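Local coordinates for protein putative Phosphate (Eubacterium rectale, PDB 3DAO) that probably hydrolyses phosphate esters, as a member of the haloacid dehalogenase-like hydrolase family, at residues A[100-112]-A[158-170]. Residues are numbered along the deposited sequence; the frame is centred on the assembly and turned at random. Where two conformers were deposited one is given.
Sequences YPMDEDIWKGMCR and ITRLDRNDIIKFT
The ammonium of K108 is gripped by three oxygens. NZ donates to L161 O at 2.8 Å and to T159 O at 3.0 Å, and it forms a salt bridge to E104 OE2, one helix turn back. NZ meets L161 O tilted 15° from the carbonyl plane, and T159 O from well above its plane. The lysine chain is extended beyond CG, which carries NZ across to the turn at 158-161. A water lies between E104 OE2 and R163 N, accepting from the latter.

The W107 ring is packed between the helix and the loop that follows this turn. With its CG between the backbone N and the carbonyl carbon (chi1 61°), the indole is set between K108 CG and I166. K108 CG lies over the rim of one indole face. I166 CG1 covers the other in a CH-pi contact, 3.6 Å from the centroid of the six-membered ring. I158 O meets the ring edge in plane. NE1 reaches R163 O through a water.

F169, from strand 168-172, packs against the helix. M110 CB stands over its ring, 3.7 Å from the centroid, and M110 SE adds an oblique Met-aromatic contact. C111 SG approaches F169 CE1 obliquely at 3.6 Å and also touches I158 CG2.

Before the helix, M102 N donates to I166 O at 2.8 Å, in a nearly straight bond. A water links Y100 O with I167 O.

The contact thus packs the start of helix 104-117 on strand 168-172 and on the loop leading into it. That strand lies between 122-126 and 202-207 in the six-stranded sheet, with a classic beta bulge where I167 and K168 face A126. This sheet and its helices probably form the cap domain, apart from the eight-stranded core sheet. F185 and W189 of helix 185-189 also pack against M110.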
ATOM      1  N   TYR A 100      11.092   3.013   3.174  1.00 16.66           N
ATOM      2  CA  TYR A 100      11.293   2.141   4.316  1.00 17.47           C
ATOM      3  C   TYR A 100      11.838   0.815   3.780  1.00 19.04           C
ATOM      4  O   TYR A 100      11.133  -0.175   3.674  1.00 18.47           O
ATOM      5  CB  TYR A 100      10.006   1.929   5.086  1.00 17.62           C
ATOM      6  CG  TYR A 100       9.413   3.183   5.678  1.00 17.13           C
ATOM      7  CD1 TYR A 100       8.627   4.050   4.920  1.00 19.82           C
ATOM      8  CD2 TYR A 100       9.639   3.503   7.000  1.00 17.23           C
ATOM      9  CE1 TYR A 100       8.063   5.189   5.497  1.00 17.37           C
ATOM     10  CE2 TYR A 100       9.099   4.654   7.582  1.00 21.12           C
ATOM     11  CZ  TYR A 100       8.318   5.489   6.823  1.00 20.65           C
ATOM     12  OH  TYR A 100       7.798   6.617   7.402  1.00 20.58           O
ATOM     13  N   PRO A 101      13.101   0.825   3.369  1.00 19.66           N
ATOM     14  CA  PRO A 101      13.594  -0.412   2.774  1.00 18.93           C
ATOM     15  C   PRO A 101      14.078  -1.418   3.777  1.00 18.91           C
ATOM     16  O   PRO A 101      14.274  -1.101   4.945  1.00 17.57           O
ATOM     17  CB  PRO A 101      14.756   0.059   1.935  1.00 19.19           C
ATOM     18  CG  PRO A 101      15.327   1.232   2.714  1.00 21.27           C
ATOM     19  CD  PRO A 101      14.118   1.891   3.369  1.00 20.67           C
HETATM   20  N   MSE A 102      14.219  -2.649   3.300  1.00 16.58           N
HETATM   21  CA  MSE A 102      14.696  -3.745   4.130  0.75 18.64           C
HETATM   22  C   MSE A 102      16.216  -3.881   4.079  1.00 17.03           C
HETATM   23  O   MSE A 102      16.851  -3.788   2.998  1.00 16.63           O
HETATM   24  CB  MSE A 102      14.025  -5.057   3.669  0.75 18.40           C
HETATM   25  CG  MSE A 102      12.512  -4.882   3.523  0.75 16.49           C
HETATM   26 SE   MSE A 102      11.698  -6.471   2.755  0.75 15.77          SE
HETATM   27  CE  MSE A 102      11.676  -7.522   4.385  0.75 18.65           C
ATOM     28  N   ASP A 103      16.792  -4.059   5.251  1.00 18.62           N
ATOM     29  CA  ASP A 103      18.235  -4.304   5.343  0.50 19.63           C
ATOM     30  C   ASP A 103      18.594  -5.585   4.604  1.00 19.31           C
ATOM     31  O   ASP A 103      17.882  -6.584   4.663  1.00 19.78           O
ATOM     32  CB  ASP A 103      18.723  -4.443   6.774  0.50 20.02           C
ATOM     33  CG  ASP A 103      20.222  -4.668   6.834  0.50 18.48           C
ATOM     34  OD1 ASP A 103      20.971  -3.752   6.448  0.50 24.01           O
ATOM     35  OD2 ASP A 103      20.656  -5.768   7.231  0.50 19.84           O
ATOM     36  N   GLU A 104      19.721  -5.523   3.918  1.00 20.75           N
ATOM     37  CA  GLU A 104      20.243  -6.621   3.088  1.00 22.44           C
ATOM     38  C   GLU A 104      20.225  -7.991   3.772  1.00 22.70           C
ATOM     39  O   GLU A 104      19.868  -8.994   3.152  1.00 22.12           O
ATOM     40  CB  GLU A 104      21.674  -6.295   2.599  1.00 25.48           C
ATOM     41  CG  GLU A 104      22.172  -7.213   1.504  1.00 34.26           C
ATOM     42  CD  GLU A 104      23.596  -6.887   1.110  1.00 40.74           C
ATOM     43  OE1 GLU A 104      24.342  -6.474   2.022  1.00 43.87           O
ATOM     44  OE2 GLU A 104      23.954  -7.043  -0.083  1.00 43.42           O
ATOM     45  N   ASP A 105      20.604  -8.030   5.042  1.00 23.20           N
ATOM     46  CA  ASP A 105      20.626  -9.270   5.845  0.50 23.62           C
ATOM     47  C   ASP A 105      19.246  -9.884   6.013  1.00 23.84           C
ATOM     48  O   ASP A 105      19.087 -11.097   6.197  1.00 25.39           O
ATOM     49  CB  ASP A 105      21.198  -9.033   7.259  0.50 24.53           C
ATOM     50  CG  ASP A 105      22.716  -8.997   7.282  0.50 25.25           C
ATOM     51  OD1 ASP A 105      23.335  -9.342   6.259  0.50 26.75           O
ATOM     52  OD2 ASP A 105      23.279  -8.648   8.336  0.50 30.58           O
ATOM     53  N   ILE A 106      18.244  -9.024   5.997  1.00 19.59           N
ATOM     54  CA  ILE A 106      16.865  -9.465   6.164  1.00 19.25           C
ATOM     55  C   ILE A 106      16.371 -10.085   4.835  1.00 17.01           C
ATOM     56  O   ILE A 106      16.070 -11.263   4.774  1.00 16.70           O
ATOM     57  CB  ILE A 106      15.922  -8.330   6.586  1.00 20.26           C
ATOM     58  CG1 ILE A 106      16.347  -7.697   7.919  1.00 21.64           C
ATOM     59  CG2 ILE A 106      14.506  -8.878   6.718  1.00 15.25           C
ATOM     60  CD1 ILE A 106      16.302  -8.647   9.061  1.00 24.96           C
ATOM     61  N   TRP A 107      16.321  -9.302   3.771  1.00 15.63           N
ATOM     62  CA  TRP A 107      15.753  -9.859   2.496  1.00 15.11           C
ATOM     63  C   TRP A 107      16.614 -10.948   1.864  1.00 13.18           C
ATOM     64  O   TRP A 107      16.088 -11.911   1.288  1.00 14.82           O
ATOM     65  CB  TRP A 107      15.364  -8.767   1.465  1.00 14.39           C
ATOM     66  CG  TRP A 107      16.441  -7.864   0.950  1.00 15.98           C
ATOM     67  CD1 TRP A 107      16.813  -6.683   1.492  1.00 19.30           C
ATOM     68  CD2 TRP A 107      17.216  -8.019  -0.241  1.00 18.85           C
ATOM     69  NE1 TRP A 107      17.813  -6.120   0.754  1.00 19.22           N
ATOM     70  CE2 TRP A 107      18.075  -6.901  -0.327  1.00 19.14           C
ATOM     71  CE3 TRP A 107      17.287  -8.998  -1.234  1.00 23.28           C
ATOM     72  CZ2 TRP A 107      19.003  -6.736  -1.355  1.00 23.66           C
ATOM     73  CZ3 TRP A 107      18.192  -8.822  -2.279  1.00 21.96           C
ATOM     74  CH2 TRP A 107      19.055  -7.712  -2.311  1.00 23.35           C
ATOM     75  N   LYS A 108      17.939 -10.812   1.960  1.00 15.81           N
ATOM     76  CA  LYS A 108      18.830 -11.862   1.427  1.00 16.78           C
ATOM     77  C   LYS A 108      18.739 -13.111   2.313  1.00 15.53           C
ATOM     78  O   LYS A 108      18.722 -14.246   1.819  1.00 16.65           O
ATOM     79  CB  LYS A 108      20.277 -11.387   1.293  1.00 19.32           C
ATOM     80  CG  LYS A 108      20.437 -10.457   0.112  1.00 20.23           C
ATOM     81  CD  LYS A 108      21.878 -10.122  -0.207  1.00 22.44           C
ATOM     82  CE  LYS A 108      21.919  -9.285  -1.485  1.00 25.22           C
ATOM     83  NZ  LYS A 108      23.298  -8.938  -1.952  1.00 27.98           N
ATOM     84  N   GLY A 109      18.645 -12.909   3.603  1.00 15.77           N
ATOM     85  CA  GLY A 109      18.454 -14.012   4.552  1.00 15.65           C
ATOM     86  C   GLY A 109      17.163 -14.794   4.267  1.00 15.08           C
ATOM     87  O   GLY A 109      17.112 -16.044   4.316  1.00 13.59           O
HETATM   88  N   MSE A 110      16.109 -14.040   3.968  1.00 14.76           N
HETATM   89  CA  MSE A 110      14.801 -14.623   3.598  1.00 13.05           C
HETATM   90  C   MSE A 110      14.938 -15.447   2.324  1.00 13.25           C
HETATM   91  O   MSE A 110      14.415 -16.556   2.241  1.00 16.07           O
HETATM   92  CB  MSE A 110      13.739 -13.558   3.428  1.00 13.66           C
HETATM   93  CG  MSE A 110      13.342 -12.953   4.739  1.00 13.02           C
HETATM   94 SE   MSE A 110      12.216 -11.416   4.447  1.00 14.73          SE
HETATM   95  CE  MSE A 110      11.600 -11.125   6.299  1.00 19.49           C
ATOM     96  N   CYS A 111      15.616 -14.883   1.337  1.00 13.36           N
ATOM     97  CA  CYS A 111      15.846 -15.572   0.053  1.00 13.68           C
ATOM     98  C   CYS A 111      16.507 -16.926   0.310  1.00 14.03           C
ATOM     99  O   CYS A 111      16.090 -17.969  -0.189  1.00 12.98           O
ATOM    100  CB  CYS A 111      16.792 -14.782  -0.846  1.00 15.04           C
ATOM    101  SG  CYS A 111      16.141 -13.303  -1.701  1.00 21.33           S
ATOM    102  N   ARG A 112      17.604 -16.893   1.068  1.00 14.40           N
ATOM    103  CA  ARG A 112      18.370 -18.142   1.337  1.00 14.40           C
ATOM    104  C   ARG A 112      17.561 -19.170   2.041  1.00 14.52           C
ATOM    105  O   ARG A 112      17.605 -20.369   1.695  1.00 16.69           O
ATOM    106  CB  ARG A 112      19.652 -17.847   2.122  1.00 13.04           C
ATOM    107  CG  ARG A 112      20.574 -17.019   1.313  1.00 16.20           C
ATOM    108  CD  ARG A 112      21.831 -16.638   2.063  1.00 24.99           C
ATOM    109  NE  ARG A 112      22.669 -15.802   1.217  1.00 26.00           N
ATOM    110  CZ  ARG A 112      22.946 -14.535   1.501  1.00 27.24           C
ATOM    111  NH1 ARG A 112      22.595 -14.010   2.660  1.00 28.01           N
ATOM    112  NH2 ARG A 112      23.669 -13.840   0.675  1.00 26.55           N
ATOM    113  N   ILE A 158      18.762 -13.436  -6.889  1.00 19.44           N
ATOM    114  CA  ILE A 158      18.390 -12.220  -6.163  1.00 19.29           C
ATOM    115  C   ILE A 158      19.426 -11.872  -5.085  1.00 21.04           C
ATOM    116  O   ILE A 158      19.648 -10.703  -4.794  1.00 21.17           O
ATOM    117  CB  ILE A 158      16.953 -12.337  -5.575  1.00 17.68           C
ATOM    118  CG1 ILE A 158      15.931 -12.340  -6.723  1.00 18.06           C
ATOM    119  CG2 ILE A 158      16.629 -11.204  -4.703  1.00 20.05           C
ATOM    120  CD1 ILE A 158      14.487 -12.647  -6.256  1.00 20.69           C
ATOM    121  N   THR A 159      20.094 -12.886  -4.540  1.00 20.49           N
ATOM    122  CA  THR A 159      21.043 -12.641  -3.437  1.00 22.88           C
ATOM    123  C   THR A 159      22.325 -12.030  -3.966  1.00 24.90           C
ATOM    124  O   THR A 159      23.178 -11.621  -3.192  1.00 24.35           O
ATOM    125  CB  THR A 159      21.406 -13.903  -2.613  1.00 22.28           C
ATOM    126  OG1 THR A 159      22.184 -14.813  -3.410  1.00 22.75           O
ATOM    127  CG2 THR A 159      20.163 -14.604  -2.076  1.00 19.50           C
ATOM    128  N   ARG A 160      22.431 -11.925  -5.278  1.00 25.54           N
ATOM    129  CA  ARG A 160      23.623 -11.354  -5.902  0.50 27.57           C
ATOM    130  C   ARG A 160      23.361  -9.916  -6.339  1.00 28.62           C
ATOM    131  O   ARG A 160      24.234  -9.245  -6.852  1.00 28.54           O
ATOM    132  CB  ARG A 160      24.164 -12.262  -7.021  0.50 28.00           C
ATOM    133  CG  ARG A 160      24.696 -13.598  -6.453  0.50 31.30           C
ATOM    134  CD  ARG A 160      25.535 -14.400  -7.426  0.50 37.54           C
ATOM    135  NE  ARG A 160      26.275 -15.476  -6.755  0.50 37.20           N
ATOM    136  CZ  ARG A 160      26.045 -16.779  -6.900  0.50 39.81           C
ATOM    137  NH1 ARG A 160      25.088 -17.213  -7.721  0.50 38.79           N
ATOM    138  NH2 ARG A 160      26.794 -17.653  -6.230  0.50 37.03           N
ATOM    139  N   LEU A 161      22.159  -9.430  -6.058  1.00 27.82           N
ATOM    140  CA  LEU A 161      21.833  -8.047  -6.383  1.00 27.05           C
ATOM    141  C   LEU A 161      22.414  -7.110  -5.338  1.00 28.19           C
ATOM    142  O   LEU A 161      22.564  -7.430  -4.162  1.00 28.08           O
ATOM    143  CB  LEU A 161      20.336  -7.804  -6.471  1.00 27.43           C
ATOM    144  CG  LEU A 161      19.593  -8.623  -7.505  1.00 30.20           C
ATOM    145  CD1 LEU A 161      18.100  -8.420  -7.333  1.00 26.48           C
ATOM    146  CD2 LEU A 161      20.057  -8.214  -8.904  1.00 31.56           C
ATOM    147  N   ASP A 162      22.750  -5.930  -5.811  1.00 29.47           N
ATOM    148  CA  ASP A 162      23.308  -4.899  -4.962  1.00 31.38           C
ATOM    149  C   ASP A 162      22.369  -3.726  -5.029  1.00 30.85           C
ATOM    150  O   ASP A 162      22.431  -2.929  -5.950  1.00 31.91           O
ATOM    151  CB  ASP A 162      24.681  -4.485  -5.484  1.00 33.58           C
ATOM    152  CG  ASP A 162      25.332  -3.444  -4.621  1.00 39.91           C
ATOM    153  OD1 ASP A 162      25.060  -3.431  -3.400  1.00 46.97           O
ATOM    154  OD2 ASP A 162      26.134  -2.659  -5.164  1.00 52.27           O
ATOM    155  N   ARG A 163      21.486  -3.648  -4.046  1.00 29.97           N
ATOM    156  CA  ARG A 163      20.482  -2.612  -4.020  1.00 29.10           C
ATOM    157  C   ARG A 163      20.126  -2.172  -2.623  1.00 27.69           C
ATOM    158  O   ARG A 163      20.283  -2.921  -1.651  1.00 30.36           O
ATOM    159  CB  ARG A 163      19.242  -3.105  -4.740  1.00 31.64           C
ATOM    160  CG  ARG A 163      19.534  -3.498  -6.165  1.00 32.05           C
ATOM    161  CD  ARG A 163      18.292  -3.697  -6.865  1.00 32.84           C
ATOM    162  NE  ARG A 163      17.561  -2.449  -6.946  1.00 31.59           N
ATOM    163  CZ  ARG A 163      17.509  -1.706  -8.039  1.00 35.42           C
ATOM    164  NH1 ARG A 163      18.153  -2.098  -9.122  1.00 38.39           N
ATOM    165  NH2 ARG A 163      16.817  -0.589  -8.054  1.00 30.94           N
ATOM    166  N   ASN A 164      19.615  -0.958  -2.563  1.00 25.39           N
ATOM    167  CA  ASN A 164      19.236  -0.349  -1.281  0.50 26.23           C
ATOM    168  C   ASN A 164      17.779   0.037  -1.230  1.00 24.24           C
ATOM    169  O   ASN A 164      17.349   0.751  -0.313  1.00 23.44           O
ATOM    170  CB  ASN A 164      20.067   0.906  -0.990  0.50 27.34           C
ATOM    171  CG  ASN A 164      19.835   1.447   0.416  0.50 33.01           C
ATOM    172  OD1 ASN A 164      20.376   2.499   0.787  0.50 44.81           O
ATOM    173  ND2 ASN A 164      19.035   0.726   1.216  0.50 35.88           N
ATOM    174  N   ASP A 165      17.032  -0.494  -2.180  1.00 21.40           N
ATOM    175  CA  ASP A 165      15.607  -0.192  -2.298  1.00 19.79           C
ATOM    176  C   ASP A 165      14.657  -1.378  -2.363  1.00 17.50           C
ATOM    177  O   ASP A 165      13.646  -1.292  -3.030  1.00 17.54           O
ATOM    178  CB  ASP A 165      15.372   0.689  -3.519  1.00 19.83           C
ATOM    179  CG  ASP A 165      15.782   0.039  -4.828  1.00 21.36           C
ATOM    180  OD1 ASP A 165      16.384  -1.056  -4.816  1.00 23.84           O
ATOM    181  OD2 ASP A 165      15.491   0.624  -5.903  1.00 27.40           O
ATOM    182  N   ILE A 166      15.023  -2.479  -1.715  1.00 17.12           N
ATOM    183  CA  ILE A 166      14.102  -3.626  -1.589  1.00 16.69           C
ATOM    184  C   ILE A 166      13.092  -3.265  -0.510  1.00 15.97           C
ATOM    185  O   ILE A 166      13.410  -3.118   0.686  1.00 15.88           O
ATOM    186  CB  ILE A 166      14.830  -4.967  -1.298  1.00 17.97           C
ATOM    187  CG1 ILE A 166      15.810  -5.297  -2.438  1.00 23.06           C
ATOM    188  CG2 ILE A 166      13.821  -6.060  -1.120  1.00 14.70           C
ATOM    189  CD1 ILE A 166      15.228  -5.343  -3.792  1.00 20.72           C
ATOM    190  N   ILE A 167      11.845  -3.107  -0.953  1.00 13.51           N
ATOM    191  CA  ILE A 167      10.757  -2.702  -0.086  1.00 15.17           C
ATOM    192  C   ILE A 167       9.816  -3.827   0.285  1.00 13.84           C
ATOM    193  O   ILE A 167       9.046  -3.725   1.246  1.00 15.58           O
ATOM    194  CB  ILE A 167       9.945  -1.473  -0.661  1.00 15.15           C
ATOM    195  CG1 ILE A 167       9.314  -1.804  -2.017  1.00 15.79           C
ATOM    196  CG2 ILE A 167      10.823  -0.174  -0.618  1.00 15.67           C
ATOM    197  CD1 ILE A 167       8.300  -0.745  -2.489  1.00 19.48           C
ATOM    198  N   LYS A 168       9.944  -4.950  -0.418  1.00 14.14           N
ATOM    199  CA  LYS A 168       9.082  -6.111  -0.117  1.00 14.33           C
ATOM    200  C   LYS A 168       9.731  -7.404  -0.590  1.00 13.90           C
ATOM    201  O   LYS A 168      10.342  -7.438  -1.632  1.00 13.20           O
ATOM    202  CB  LYS A 168       7.728  -5.980  -0.804  1.00 16.32           C
ATOM    203  CG  LYS A 168       6.776  -7.182  -0.540  1.00 18.32           C
ATOM    204  CD  LYS A 168       5.402  -6.960  -1.123  1.00 18.31           C
ATOM    205  CE  LYS A 168       5.420  -6.931  -2.646  1.00 24.75           C
ATOM    206  NZ  LYS A 168       4.009  -6.782  -3.177  1.00 23.90           N
ATOM    207  N   PHE A 169       9.613  -8.419   0.253  1.00 15.04           N
ATOM    208  CA  PHE A 169      10.029  -9.772  -0.076  1.00 13.83           C
ATOM    209  C   PHE A 169       8.765 -10.606   0.078  1.00 13.69           C
ATOM    210  O   PHE A 169       8.100 -10.574   1.118  1.00 13.05           O
ATOM    211  CB  PHE A 169      11.134 -10.284   0.834  1.00 14.39           C
ATOM    212  CG  PHE A 169      11.474 -11.752   0.593  1.00 14.83           C
ATOM    213  CD1 PHE A 169      12.450 -12.109  -0.284  1.00 15.85           C
ATOM    214  CD2 PHE A 169      10.797 -12.748   1.263  1.00 14.18           C
ATOM    215  CE1 PHE A 169      12.749 -13.441  -0.528  1.00 14.43           C
ATOM    216  CE2 PHE A 169      11.114 -14.085   1.038  1.00 11.35           C
ATOM    217  CZ  PHE A 169      12.100 -14.411   0.139  1.00 11.09           C
ATOM    218  N   THR A 170       8.445 -11.339  -0.973  1.00 12.44           N
ATOM    219  CA  THR A 170       7.233 -12.115  -1.031  1.00 12.04           C
ATOM    220  C   THR A 170       7.464 -13.582  -1.353  1.00 10.52           C
ATOM    221  O   THR A 170       8.201 -13.924  -2.284  1.00 11.55           O
ATOM    222  CB  THR A 170       6.321 -11.540  -2.137  1.00 12.31           C
ATOM    223  OG1 THR A 170       5.913 -10.203  -1.762  1.00 17.05           O
ATOM    224  CG2 THR A 170       5.060 -12.400  -2.354  1.00 17.44           C
TER
HETATM  225  O   HOH W   1       9.907  -2.613   3.577  1.00 18.53           O
HETATM  226  O   HOH W   2      17.065  -2.517   0.616  1.00 20.57           O
HETATM  227  O   HOH W   3      22.047  -5.406  -1.392  1.00 38.49           O
HETATM  228  O   HOH W   4      19.629  -3.595   0.870  1.00 29.04           O
HETATM  229  O   HOH W   5      23.078 -16.764  -1.320  1.00 24.30           O
HETATM  230  O   HOH W   6      24.999 -14.532  -2.466  1.00 46.67           O